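PDB 3FTB: histidinol-phosphate aminotransferase, which probably acts as a pyridoxal phosphate-dependent transaminase, moving an amino group between histidinol phosphate and a keto acid in histidine biosynthesis. Local coordinates for residues L102-S107 and S125-N130; N284-I289 and R352-V357; N36-P41 and E266-W271; I133-I138 and L160-K165. All blocks are in the same frame, centred on the assembly; numbering follows the deposited sequence.

How the contacts relate
Contact 1 (102-107 with 125-130) is buried and runs on backbone hydrogen bonds at the edge of the seven-stranded sheet. Contact 4 (133-138 with 160-165) lies about 11 Å from it, centre to centre, and touches it: helix 135-141 follows strand 121-126, and Asp137 OD2 takes a probable hydrogen bond from Ser125 OG. Contact 4 sits at the surface, where one tyrosine does most of the work. Contacts 2 and 3 share helix 262-285. Contact 2 is a buried apolar packing with no hydrogen bond between its segments. Contact 3, partly buried and about 30 Å from contact 1 between centres, sets a loop against that helix through a tryptophan.

Contact 1. Residues L102-S107 and S125-N130; sequences LIIVPS and SYLDEN
Ile104 pairs with Ser125 and Val105 with Tyr126 in parallel register, joining strand 100-105 to the edge strand 121-126. With helix 110-117 between them, the two strands form a beta-alpha-beta unit of the large sheet. Ser125 brackets Ile104: its N gives a nearly straight bond to Ile103 O at 3.0 Å (167° at the hydrogen), and its O accepts from Val105 N at 2.8 Å. Leu127 N then bonds to Val105 O, carrying the pairing just past the end of the strand. On one face of the sheet Ile104 CD1 lies 3.8 Å from Ser125 CB, while Ile104 CG2 meets Leu127 CD2 where those two side chains cross at about a right angle. Helix 135-141 covers this face through Ile138, and the Ser125 hydroxyl bonds to Asp137 of the same helix. Pro106, behind a cis peptide bond, brings CD to 3.9 Å from Leu127 CD1. On the other face, Val105 and Tyr126 run side by side. Val105 CG1 stands between the backbone N and the carbonyl carbon (chi1 81°), and from there it makes a CH-pi contact over the Tyr126 ring, 3.9 Å from the centroid and 15° off the ring normal.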
loop_
_atom_site.group_PDB
_atom_site.type_symbol
_atom_site.label_atom_id
_atom_site.label_comp_id
_atom_site.label_asym_id
_atom_site.label_seq_id
_atom_site.Cartn_x
_atom_site.Cartn_y
_atom_site.Cartn_z
ATOM N N LEU A 102 -17.933 1.524 -19.737
ATOM C CA LEU A 102 -17.461 1.514 -21.118
ATOM C C LEU A 102 -15.937 1.605 -21.113
ATOM O O LEU A 102 -15.375 2.601 -20.648
ATOM C CB LEU A 102 -18.037 2.712 -21.884
ATOM C CG LEU A 102 -17.713 2.874 -23.369
ATOM C CD1 LEU A 102 -18.600 1.966 -24.150
ATOM C CD2 LEU A 102 -17.949 4.325 -23.773
ATOM N N ILE A 103 -15.269 0.570 -21.617
ATOM C CA ILE A 103 -13.819 0.606 -21.727
ATOM C C ILE A 103 -13.431 0.852 -23.175
ATOM O O ILE A 103 -13.821 0.101 -24.068
ATOM C CB ILE A 103 -13.144 -0.681 -21.201
ATOM C CG1 ILE A 103 -13.728 -1.080 -19.847
ATOM C CG2 ILE A 103 -11.640 -0.463 -21.070
ATOM C CD1 ILE A 103 -13.115 -2.325 -19.249
ATOM N N ILE A 104 -12.712 1.948 -23.405
ATOM C CA ILE A 104 -12.189 2.250 -24.721
ATOM C C ILE A 104 -10.971 1.369 -24.914
ATOM O O ILE A 104 -10.090 1.311 -24.050
ATOM C CB ILE A 104 -11.798 3.732 -24.872
ATOM C CG1 ILE A 104 -13.035 4.576 -25.178
ATOM C CG2 ILE A 104 -10.795 3.898 -26.015
ATOM C CD1 ILE A 104 -14.226 4.263 -24.310
ATOM N N VAL A 105 -10.918 0.692 -26.054
ATOM C CA VAL A 105 -9.963 -0.380 -26.251
ATOM C C VAL A 105 -9.554 -0.400 -27.739
ATOM O O VAL A 105 -10.358 -0.028 -28.596
ATOM C CB VAL A 105 -10.610 -1.707 -25.788
ATOM C CG1 VAL A 105 -11.516 -2.271 -26.883
ATOM C CG2 VAL A 105 -9.556 -2.706 -25.348
ATOM N N PRO A 106 -8.298 -0.794 -28.053
ATOM C CA PRO A 106 -7.229 -1.274 -27.161
ATOM C C PRO A 106 -6.999 -0.346 -25.965
ATOM O O PRO A 106 -7.254 0.866 -26.073
ATOM C CB PRO A 106 -5.987 -1.262 -28.065
ATOM C CG PRO A 106 -6.506 -1.308 -29.435
ATOM C CD PRO A 106 -7.820 -0.623 -29.438
ATOM N N SER A 107 -6.554 -0.904 -24.839
ATOM C CA SER A 107 -6.153 -0.095 -23.692
ATOM C C SER A 107 -5.389 -0.917 -22.652
ATOM O O SER A 107 -5.293 -2.133 -22.754
ATOM C CB SER A 107 -7.374 0.549 -23.036
ATOM O OG SER A 107 -8.220 -0.456 -22.498
ATOM N N SER A 125 -15.689 0.164 -26.435
ATOM C CA SER A 125 -15.658 1.085 -27.563
ATOM C C SER A 125 -14.275 1.012 -28.212
ATOM O O SER A 125 -13.245 1.246 -27.554
ATOM C CB SER A 125 -15.985 2.522 -27.142
ATOM O OG SER A 125 -15.992 3.389 -28.270
ATOM N N TYR A 126 -14.253 0.667 -29.495
ATOM C CA TYR A 126 -12.995 0.408 -30.186
ATOM C C TYR A 126 -12.435 1.634 -30.899
ATOM O O TYR A 126 -13.161 2.343 -31.601
ATOM C CB TYR A 126 -13.183 -0.721 -31.199
ATOM C CG TYR A 126 -13.343 -2.097 -30.581
ATOM C CD1 TYR A 126 -14.554 -2.499 -30.039
ATOM C CD2 TYR A 126 -12.281 -2.993 -30.548
ATOM C CE1 TYR A 126 -14.707 -3.750 -29.476
ATOM C CE2 TYR A 126 -12.423 -4.249 -29.991
ATOM C CZ TYR A 126 -13.639 -4.625 -29.455
ATOM O OH TYR A 126 -13.781 -5.880 -28.895
ATOM N N LEU A 127 -11.143 1.886 -30.715
ATOM C CA LEU A 127 -10.442 2.822 -31.584
ATOM C C LEU A 127 -10.567 2.330 -33.014
ATOM O O LEU A 127 -10.560 1.117 -33.269
ATOM C CB LEU A 127 -8.963 2.906 -31.217
ATOM C CG LEU A 127 -8.553 3.230 -29.783
ATOM C CD1 LEU A 127 -7.039 3.165 -29.692
ATOM C CD2 LEU A 127 -9.073 4.591 -29.368
ATOM N N ASP A 128 -10.660 3.265 -33.953
ATOM C CA ASP A 128 -10.795 2.897 -35.353
ATOM C C ASP A 128 -9.472 2.357 -35.913
ATOM O O ASP A 128 -8.556 2.035 -35.146
ATOM C CB ASP A 128 -11.319 4.075 -36.171
ATOM C CG ASP A 128 -10.253 5.134 -36.442
ATOM O OD1 ASP A 128 -9.097 4.971 -35.997
ATOM O OD2 ASP A 128 -10.574 6.137 -37.113
ATOM N N GLU A 129 -9.376 2.260 -37.240
ATOM C CA GLU A 129 -8.178 1.722 -37.891
ATOM C C GLU A 129 -6.943 2.600 -37.670
ATOM O O GLU A 129 -5.810 2.123 -37.713
ATOM C CB GLU A 129 -8.420 1.474 -39.390
ATOM C CG GLU A 129 -9.166 2.608 -40.122
ATOM C CD GLU A 129 -9.115 2.485 -41.651
ATOM O OE1 GLU A 129 -8.598 1.468 -42.164
ATOM O OE2 GLU A 129 -9.594 3.412 -42.342
ATOM N N ASN A 130 -7.167 3.884 -37.410
ATOM C CA ASN A 130 -6.070 4.829 -37.243
ATOM C C ASN A 130 -5.673 5.034 -35.781
ATOM O O ASN A 130 -4.841 5.890 -35.468
ATOM C CB ASN A 130 -6.426 6.162 -37.908
ATOM C CG ASN A 130 -6.680 6.019 -39.411
ATOM O OD1 ASN A 130 -5.971 5.293 -40.111
ATOM N ND2 ASN A 130 -7.692 6.719 -39.910
#

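Contact 2. Residues N284-I289 and R352-V357; sequences NKIGFI and RALKGV
The CB of Ile286 is directed toward helix 344-359, and its side chain crosses that of Leu354 at about a right angle. From that CB, CG2 turns toward the neighbouring Phe288, lying 3.6 Å above the plane of its ring, offset toward the rim, and also approaches Leu354 O. CG1 takes the other branch, anti to the carbonyl carbon (chi1 -45°), and passes 4.1 Å from Lys355 NZ. At the tip, CD1 is wedged against Leu354: it sits 3.4 Å from Leu354 CB, tighter than usual for two carbons, and 3.5 Å from Leu354 CD2. The same methyl also meets Lys355 NZ, whose chain bends at its last torsion to bring the amine across the isoleucine. The turn that leaves helix 262-285 is thus packed against the C-terminal helix 344-359, beside the five-stranded sheet whose outer strand is 289-293. Phe288 adds the second foothold. Phe288 CE2 lies 3.2 Å from Leu354 O, which meets the ring at its edge, in plane, and Phe288 CZ is 3.9 Å from Leu354 CG. Val357 CG1 comes to CE2 obliquely, at 4.2 Å. Leu312 of helix 309-317 and Leu304 of strand 299-304 also touch the phenyl ring, while Leu316 of that helix packs on both Leu354 and Val357.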
loop_
_atom_site.group_PDB
_atom_site.type_symbol
_atom_site.label_atom_id
_atom_site.label_comp_id
_atom_site.label_asym_id
_atom_site.label_seq_id
_atom_site.Cartn_x
_atom_site.Cartn_y
_atom_site.Cartn_z
ATOM N N ASN A 284 10.555 4.723 -39.050
ATOM C CA ASN A 284 9.809 4.823 -40.304
ATOM C C ASN A 284 10.624 4.306 -41.487
ATOM O O ASN A 284 10.069 3.939 -42.520
ATOM C CB ASN A 284 9.322 6.260 -40.545
ATOM C CG ASN A 284 7.928 6.516 -39.982
ATOM O OD1 ASN A 284 7.702 7.516 -39.308
ATOM N ND2 ASN A 284 6.986 5.617 -40.267
ATOM N N LYS A 285 11.943 4.267 -41.310
ATOM C CA LYS A 285 12.863 3.784 -42.328
ATOM C C LYS A 285 12.959 2.257 -42.334
ATOM O O LYS A 285 13.310 1.655 -43.357
ATOM C CB LYS A 285 14.255 4.395 -42.117
ATOM C CG LYS A 285 14.309 5.922 -42.215
ATOM C CD LYS A 285 15.618 6.464 -41.637
ATOM C CE LYS A 285 15.888 7.896 -42.074
ATOM N NZ LYS A 285 14.771 8.815 -41.709
ATOM N N ILE A 286 12.651 1.634 -41.196
ATOM C CA ILE A 286 12.791 0.179 -41.056
ATOM C C ILE A 286 11.759 -0.557 -41.907
ATOM O O ILE A 286 10.574 -0.213 -41.889
ATOM C CB ILE A 286 12.744 -0.254 -39.568
ATOM C CG1 ILE A 286 13.623 0.683 -38.740
ATOM C CG2 ILE A 286 13.172 -1.712 -39.401
ATOM C CD1 ILE A 286 14.265 0.039 -37.574
ATOM N N GLY A 287 12.221 -1.554 -42.662
ATOM C CA GLY A 287 11.419 -2.182 -43.694
ATOM C C GLY A 287 10.193 -2.956 -43.247
ATOM O O GLY A 287 9.144 -2.912 -43.908
ATOM N N PHE A 288 10.311 -3.681 -42.138
ATOM C CA PHE A 288 9.168 -4.441 -41.647
ATOM C C PHE A 288 8.246 -3.547 -40.836
ATOM O O PHE A 288 7.109 -3.922 -40.542
ATOM C CB PHE A 288 9.593 -5.671 -40.843
ATOM C CG PHE A 288 10.533 -5.369 -39.724
ATOM C CD1 PHE A 288 10.054 -4.930 -38.517
ATOM C CD2 PHE A 288 11.895 -5.544 -39.881
ATOM C CE1 PHE A 288 10.914 -4.661 -37.483
ATOM C CE2 PHE A 288 12.762 -5.275 -38.853
ATOM C CZ PHE A 288 12.274 -4.834 -37.651
ATOM N N ILE A 289 8.741 -2.358 -40.492
ATOM C CA ILE A 289 7.897 -1.343 -39.877
ATOM C C ILE A 289 6.986 -0.747 -40.935
ATOM O O ILE A 289 7.376 0.165 -41.659
ATOM C CB ILE A 289 8.702 -0.223 -39.219
ATOM C CG1 ILE A 289 9.685 -0.791 -38.194
ATOM C CG2 ILE A 289 7.753 0.768 -38.541
ATOM C CD1 ILE A 289 9.086 -0.969 -36.830
ATOM N N ARG A 352 19.574 -0.377 -34.228
ATOM C CA ARG A 352 20.618 -1.110 -34.925
ATOM C C ARG A 352 20.449 -2.617 -34.809
ATOM O O ARG A 352 21.096 -3.365 -35.524
ATOM C CB ARG A 352 21.999 -0.664 -34.460
ATOM C CG ARG A 352 22.256 0.806 -34.768
ATOM C CD ARG A 352 23.636 1.252 -34.317
ATOM N NE ARG A 352 23.913 0.848 -32.942
ATOM C CZ ARG A 352 24.972 1.245 -32.243
ATOM N NH1 ARG A 352 25.857 2.070 -32.790
ATOM N NH2 ARG A 352 25.143 0.820 -30.998
ATOM N N ALA A 353 19.570 -3.056 -33.914
ATOM C CA ALA A 353 19.200 -4.463 -33.839
ATOM C C ALA A 353 18.022 -4.728 -34.777
ATOM O O ALA A 353 17.963 -5.771 -35.438
ATOM C CB ALA A 353 18.844 -4.839 -32.418
ATOM N N LEU A 354 17.086 -3.779 -34.819
ATOM C CA LEU A 354 15.931 -3.845 -35.713
ATOM C C LEU A 354 16.406 -3.930 -37.147
ATOM O O LEU A 354 15.816 -4.618 -37.974
ATOM C CB LEU A 354 15.068 -2.594 -35.560
ATOM C CG LEU A 354 13.754 -2.709 -34.792
ATOM C CD1 LEU A 354 13.926 -3.509 -33.513
ATOM C CD2 LEU A 354 13.218 -1.334 -34.486
ATOM N N LYS A 355 17.475 -3.198 -37.428
ATOM C CA LYS A 355 18.110 -3.204 -38.734
ATOM C C LYS A 355 18.751 -4.564 -39.052
ATOM O O LYS A 355 18.641 -5.078 -40.174
ATOM C CB LYS A 355 19.141 -2.065 -38.800
ATOM C CG LYS A 355 18.521 -0.679 -38.883
ATOM C CD LYS A 355 19.443 0.399 -38.318
ATOM C CE LYS A 355 18.833 1.792 -38.464
ATOM N NZ LYS A 355 17.453 1.903 -37.892
ATOM N N GLY A 356 19.417 -5.151 -38.060
ATOM C CA GLY A 356 20.021 -6.454 -38.247
ATOM C C GLY A 356 18.963 -7.505 -38.520
ATOM O O GLY A 356 19.193 -8.447 -39.258
ATOM N N VAL A 357 17.792 -7.346 -37.916
ATOM C CA VAL A 357 16.684 -8.243 -38.191
ATOM C C VAL A 357 16.227 -8.052 -39.632
ATOM O O VAL A 357 16.105 -9.033 -40.377
ATOM C CB VAL A 357 15.495 -8.018 -37.231
ATOM C CG1 VAL A 357 14.338 -8.948 -37.591
ATOM C CG2 VAL A 357 15.926 -8.222 -35.785
#

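Contact 3. Residues N36-P41 and E266-W271; sequences NPLGIP and EESLLW
Pro37 and Leu38 pack on Trp271, laying the loop between strand 29-30 and helix 42-45 against the long helix 262-285 of this class I/II aminotransferase, a family with the fold type I architecture of PLP enzymes. The aromatic contact comes first. The pyrrolidine of Pro37 lies over one face of the indole, though the closeness of this stack in the model is doubtful. Trp271 CG is anti to the backbone N (chi1 155°), which swings the indole from the helix toward the loop, and the ring's NE1 is hydrogen-bonded to Lys342 O. Among the apolar contacts, Leu38 carries the largest share of the loop's burial. Its CD1 reaches 3.3 Å from Trp271 CB and 3.6 Å from Ser268 CA, and the leucine and tryptophan side chains slide past each other in opposite directions. Separately, the CD2 methyl of Leu38 lies against a carboxylate oxygen, 3.3 Å from Glu267 OE1; that carboxylate has a long, weak ion pair with Lys42. No hydrogen bond links the two segments: Ser268 OG bonds to Tyr264 O one turn earlier, and Asn36 ND2 to Phe216 O. Across the subunit interface, Ile40 packs on Leu55 of the second subunit. Within the loop, Asn36 closes an Asx turn across Asn36-Leu38: its OD1 accepts from Leu38 N at 2.8 Å, in the carbonyl plane.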
loop_
_atom_site.group_PDB
_atom_site.type_symbol
_atom_site.label_atom_id
_atom_site.label_comp_id
_atom_site.label_asym_id
_atom_site.label_seq_id
_atom_site.Cartn_x
_atom_site.Cartn_y
_atom_site.Cartn_z
ATOM N N ASN A 36 10.852 6.512 -17.169
ATOM C CA ASN A 36 11.724 7.612 -17.571
ATOM C C ASN A 36 13.194 7.223 -17.443
ATOM O O ASN A 36 13.628 6.757 -16.393
ATOM C CB ASN A 36 11.405 8.844 -16.707
ATOM C CG ASN A 36 12.045 10.122 -17.220
ATOM O OD1 ASN A 36 13.228 10.153 -17.562
ATOM N ND2 ASN A 36 11.264 11.200 -17.242
ATOM N N PRO A 37 13.970 7.422 -18.517
ATOM C CA PRO A 37 15.377 7.031 -18.609
ATOM C C PRO A 37 16.293 8.015 -17.880
ATOM O O PRO A 37 17.407 7.658 -17.493
ATOM C CB PRO A 37 15.620 7.111 -20.113
ATOM C CG PRO A 37 14.890 8.337 -20.459
ATOM C CD PRO A 37 13.565 8.134 -19.739
ATOM N N LEU A 38 15.820 9.244 -17.703
ATOM C CA LEU A 38 16.608 10.289 -17.060
ATOM C C LEU A 38 16.718 10.094 -15.550
ATOM O O LEU A 38 17.151 10.995 -14.829
ATOM C CB LEU A 38 16.034 11.661 -17.399
ATOM C CG LEU A 38 16.315 11.983 -18.867
ATOM C CD1 LEU A 38 15.198 12.797 -19.506
ATOM C CD2 LEU A 38 17.661 12.680 -18.995
ATOM N N GLY A 39 16.321 8.907 -15.089
ATOM C CA GLY A 39 16.510 8.485 -13.712
ATOM C C GLY A 39 15.718 9.209 -12.639
ATOM O O GLY A 39 14.877 10.060 -12.925
ATOM N N ILE A 40 16.017 8.852 -11.390
ATOM C CA ILE A 40 15.369 9.396 -10.199
ATOM C C ILE A 40 15.675 10.881 -10.029
ATOM O O ILE A 40 16.827 11.289 -10.155
ATOM C CB ILE A 40 15.856 8.625 -8.947
ATOM C CG1 ILE A 40 15.581 7.122 -9.111
ATOM C CG2 ILE A 40 15.230 9.185 -7.673
ATOM C CD1 ILE A 40 16.411 6.226 -8.193
ATOM N N PRO A 41 14.641 11.694 -9.749
ATOM C CA PRO A 41 14.839 13.134 -9.535
ATOM C C PRO A 41 15.927 13.417 -8.505
ATOM O O PRO A 41 15.995 12.787 -7.439
ATOM C CB PRO A 41 13.480 13.602 -9.008
ATOM C CG PRO A 41 12.518 12.655 -9.606
ATOM C CD PRO A 41 13.221 11.318 -9.656
ATOM N N GLU A 266 11.879 19.739 -16.735
ATOM C CA GLU A 266 12.200 20.436 -17.984
ATOM C C GLU A 266 13.292 19.731 -18.779
ATOM O O GLU A 266 13.304 19.747 -20.019
ATOM C CB GLU A 266 12.629 21.873 -17.693
ATOM C CG GLU A 266 11.524 22.767 -17.169
ATOM C CD GLU A 266 12.037 24.144 -16.796
ATOM O OE1 GLU A 266 11.216 25.085 -16.730
ATOM O OE2 GLU A 266 13.261 24.285 -16.573
ATOM N N GLU A 267 14.226 19.136 -18.050
ATOM C CA GLU A 267 15.291 18.361 -18.658
ATOM C C GLU A 267 14.668 17.116 -19.301
ATOM O O GLU A 267 15.164 16.582 -20.296
ATOM C CB GLU A 267 16.318 17.975 -17.586
ATOM C CG GLU A 267 17.634 17.418 -18.126
ATOM C CD GLU A 267 18.293 16.422 -17.175
ATOM O OE1 GLU A 267 18.862 15.420 -17.664
ATOM O OE2 GLU A 267 18.234 16.639 -15.947
ATOM N N SER A 268 13.552 16.677 -18.730
ATOM C CA SER A 268 12.845 15.497 -19.206
ATOM C C SER A 268 12.068 15.805 -20.496
ATOM O O SER A 268 12.191 15.085 -21.489
ATOM C CB SER A 268 11.928 14.943 -18.101
ATOM O OG SER A 268 12.685 14.457 -16.997
ATOM N N LEU A 269 11.272 16.872 -20.481
ATOM C CA LEU A 269 10.622 17.355 -21.703
ATOM C C LEU A 269 11.647 17.568 -22.817
ATOM O O LEU A 269 11.410 17.221 -23.976
ATOM C CB LEU A 269 9.872 18.661 -21.434
ATOM C CG LEU A 269 8.380 18.548 -21.107
ATOM C CD1 LEU A 269 7.979 17.114 -20.795
ATOM C CD2 LEU A 269 7.997 19.488 -19.970
ATOM N N LEU A 270 12.785 18.145 -22.450
ATOM C CA LEU A 270 13.881 18.366 -23.378
ATOM C C LEU A 270 14.218 17.041 -24.063
ATOM O O LEU A 270 14.587 16.990 -25.244
ATOM C CB LEU A 270 15.095 18.889 -22.606
ATOM C CG LEU A 270 15.749 20.179 -23.099
ATOM C CD1 LEU A 270 17.218 20.205 -22.705
ATOM C CD2 LEU A 270 15.588 20.341 -24.607
ATOM N N TRP A 271 14.072 15.960 -23.308
ATOM C CA TRP A 271 14.403 14.644 -23.815
ATOM C C TRP A 271 13.403 14.177 -24.875
ATOM O O TRP A 271 13.728 14.197 -26.059
ATOM C CB TRP A 271 14.560 13.645 -22.660
ATOM C CG TRP A 271 14.321 12.238 -23.056
ATOM C CD1 TRP A 271 14.954 11.542 -24.044
ATOM C CD2 TRP A 271 13.378 11.338 -22.471
ATOM N NE1 TRP A 271 14.456 10.266 -24.116
ATOM C CE2 TRP A 271 13.488 10.113 -23.161
ATOM C CE3 TRP A 271 12.449 11.449 -21.433
ATOM C CZ2 TRP A 271 12.702 9.009 -22.847
ATOM C CZ3 TRP A 271 11.669 10.346 -21.122
ATOM C CH2 TRP A 271 11.795 9.147 -21.829
#

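Contact 4. Residues I133-I138 and L160-K165; sequences IDYEDI and LINKEK
Two helix N-termini meet here, those of helices 135-141 and 163-176, and Tyr135 bridges them at the surface. The tyrosine, in the first turn of its helix, points at the opposite segment with its ring CG anti to the carbonyl carbon (chi1 -62°). Its hydroxyl lands at the backbone ahead of the second helix, where Asn162 N donates to Tyr135 OH at 3.0 Å, bent to 144° at the hydrogen. The ring is sandwiched. Lys165 CB sits over the centre of one face, a CH-pi contact 3.8 Å from the centroid and 10° off the normal, and Lys165 CD comes to 3.6 Å from Tyr135 CE2 as its extended chain crosses the ring at about a right angle. Ile133 CG2 covers the opposite face, while Ile161 CG2 lies at the edge near the plane. Further in, Ile133 CD1 packs 3.9 Å from Ile161 CG1, and both isoleucines rest on Ile150 of strand 147-151. Asn162 also holds its own helix: its OD1 accepts from Lys165 N at 2.9 Å, from above the amide plane. Asp134 OD1 caps helix 135-141 with a weaker bond from Asp137 N. Both are side-chain N-caps, Asp and Asn each accepting from the backbone N three residues on.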
loop_
_atom_site.group_PDB
_atom_site.type_symbol
_atom_site.label_atom_id
_atom_site.label_comp_id
_atom_site.label_asym_id
_atom_site.label_seq_id
_atom_site.Cartn_x
_atom_site.Cartn_y
_atom_site.Cartn_z
ATOM N N ILE A 133 -10.145 7.583 -31.343
ATOM C CA ILE A 133 -11.366 7.400 -30.572
ATOM C C ILE A 133 -12.581 7.528 -31.490
ATOM O O ILE A 133 -12.611 8.376 -32.397
ATOM C CB ILE A 133 -11.454 8.444 -29.418
ATOM C CG1 ILE A 133 -10.357 8.196 -28.384
ATOM C CG2 ILE A 133 -12.820 8.421 -28.738
ATOM C CD1 ILE A 133 -10.169 9.336 -27.440
ATOM N N ASP A 134 -13.574 6.675 -31.264
ATOM C CA ASP A 134 -14.858 6.817 -31.936
ATOM C C ASP A 134 -15.764 7.651 -31.017
ATOM O O ASP A 134 -16.636 7.114 -30.323
ATOM C CB ASP A 134 -15.459 5.436 -32.201
ATOM C CG ASP A 134 -16.616 5.469 -33.200
ATOM O OD1 ASP A 134 -17.126 6.569 -33.506
ATOM O OD2 ASP A 134 -17.015 4.376 -33.672
ATOM N N TYR A 135 -15.539 8.963 -30.991
ATOM C CA TYR A 135 -16.248 9.825 -30.044
ATOM C C TYR A 135 -17.743 9.643 -30.161
ATOM O O TYR A 135 -18.453 9.600 -29.160
ATOM C CB TYR A 135 -15.880 11.295 -30.239
ATOM C CG TYR A 135 -14.420 11.559 -30.008
ATOM C CD1 TYR A 135 -13.920 11.680 -28.723
ATOM C CD2 TYR A 135 -13.533 11.664 -31.073
ATOM C CE1 TYR A 135 -12.574 11.910 -28.501
ATOM C CE2 TYR A 135 -12.190 11.900 -30.860
ATOM C CZ TYR A 135 -11.714 12.013 -29.574
ATOM O OH TYR A 135 -10.374 12.238 -29.351
ATOM N N GLU A 136 -18.212 9.531 -31.392
ATOM C CA GLU A 136 -19.632 9.378 -31.665
ATOM C C GLU A 136 -20.172 8.066 -31.110
ATOM O O GLU A 136 -21.368 7.948 -30.832
ATOM C CB GLU A 136 -19.889 9.454 -33.170
ATOM C CG GLU A 136 -21.163 10.185 -33.515
ATOM C CD GLU A 136 -21.104 11.639 -33.117
ATOM O OE1 GLU A 136 -20.112 12.314 -33.471
ATOM O OE2 GLU A 136 -22.044 12.103 -32.442
ATOM N N ASP A 137 -19.292 7.077 -30.963
ATOM C CA ASP A 137 -19.665 5.794 -30.368
ATOM C C ASP A 137 -19.734 5.895 -28.849
ATOM O O ASP A 137 -20.661 5.379 -28.225
ATOM C CB ASP A 137 -18.679 4.695 -30.764
ATOM C CG ASP A 137 -19.148 3.314 -30.342
ATOM O OD1 ASP A 137 -20.299 2.954 -30.664
ATOM O OD2 ASP A 137 -18.369 2.587 -29.689
ATOM N N ILE A 138 -18.744 6.553 -28.252
ATOM C CA ILE A 138 -18.789 6.813 -26.821
ATOM C C ILE A 138 -20.112 7.496 -26.479
ATOM O O ILE A 138 -20.800 7.098 -25.535
ATOM C CB ILE A 138 -17.602 7.682 -26.352
ATOM C CG1 ILE A 138 -16.282 6.937 -26.553
ATOM C CG2 ILE A 138 -17.777 8.090 -24.883
ATOM C CD1 ILE A 138 -15.062 7.762 -26.213
ATOM N N LEU A 160 -3.844 10.959 -27.506
ATOM C CA LEU A 160 -4.417 11.952 -26.594
ATOM C C LEU A 160 -5.886 12.191 -26.917
ATOM O O LEU A 160 -6.256 12.235 -28.079
ATOM C CB LEU A 160 -3.673 13.280 -26.715
ATOM C CG LEU A 160 -2.304 13.422 -26.062
ATOM C CD1 LEU A 160 -1.578 14.627 -26.649
ATOM C CD2 LEU A 160 -2.441 13.555 -24.548
ATOM N N ILE A 161 -6.717 12.356 -25.888
ATOM C CA ILE A 161 -8.117 12.712 -26.080
ATOM C C ILE A 161 -8.298 14.145 -26.627
ATOM O O ILE A 161 -7.974 15.120 -25.958
ATOM C CB ILE A 161 -8.905 12.590 -24.770
ATOM C CG1 ILE A 161 -8.844 11.162 -24.213
ATOM C CG2 ILE A 161 -10.355 13.036 -24.976
ATOM C CD1 ILE A 161 -9.394 11.044 -22.797
ATOM N N ASN A 162 -8.812 14.245 -27.849
ATOM C CA ASN A 162 -9.185 15.514 -28.476
ATOM C C ASN A 162 -10.151 16.281 -27.585
ATOM O O ASN A 162 -11.304 15.874 -27.407
ATOM C CB ASN A 162 -9.819 15.227 -29.855
ATOM C CG ASN A 162 -10.166 16.493 -30.643
ATOM O OD1 ASN A 162 -10.841 17.391 -30.146
ATOM N ND2 ASN A 162 -9.736 16.537 -31.896
ATOM N N LYS A 163 -9.684 17.390 -27.013
ATOM C CA LYS A 163 -10.504 18.131 -26.072
ATOM C C LYS A 163 -11.787 18.617 -26.733
ATOM O O LYS A 163 -12.874 18.369 -26.228
ATOM C CB LYS A 163 -9.733 19.297 -25.455
ATOM C CG LYS A 163 -10.230 19.688 -24.073
ATOM C CD LYS A 163 -9.667 21.028 -23.630
ATOM C CE LYS A 163 -8.219 20.950 -23.162
ATOM N NZ LYS A 163 -7.692 22.335 -22.921
ATOM N N GLU A 164 -11.668 19.277 -27.878
ATOM C CA GLU A 164 -12.852 19.822 -28.545
ATOM C C GLU A 164 -13.966 18.777 -28.790
ATOM O O GLU A 164 -15.130 19.030 -28.476
ATOM C CB GLU A 164 -12.459 20.581 -29.820
ATOM C CG GLU A 164 -13.628 20.986 -30.713
ATOM C CD GLU A 164 -13.884 19.982 -31.828
ATOM O OE1 GLU A 164 -12.897 19.525 -32.446
ATOM O OE2 GLU A 164 -15.063 19.655 -32.093
ATOM N N LYS A 165 -13.610 17.603 -29.314
ATOM C CA LYS A 165 -14.591 16.549 -29.606
ATOM C C LYS A 165 -15.163 15.887 -28.353
ATOM O O LYS A 165 -16.328 15.479 -28.328
ATOM C CB LYS A 165 -13.971 15.456 -30.480
ATOM C CG LYS A 165 -13.222 15.947 -31.696
ATOM C CD LYS A 165 -13.104 14.838 -32.736
ATOM C CE LYS A 165 -12.699 15.386 -34.094
ATOM N NZ LYS A 165 -12.925 14.388 -35.179
#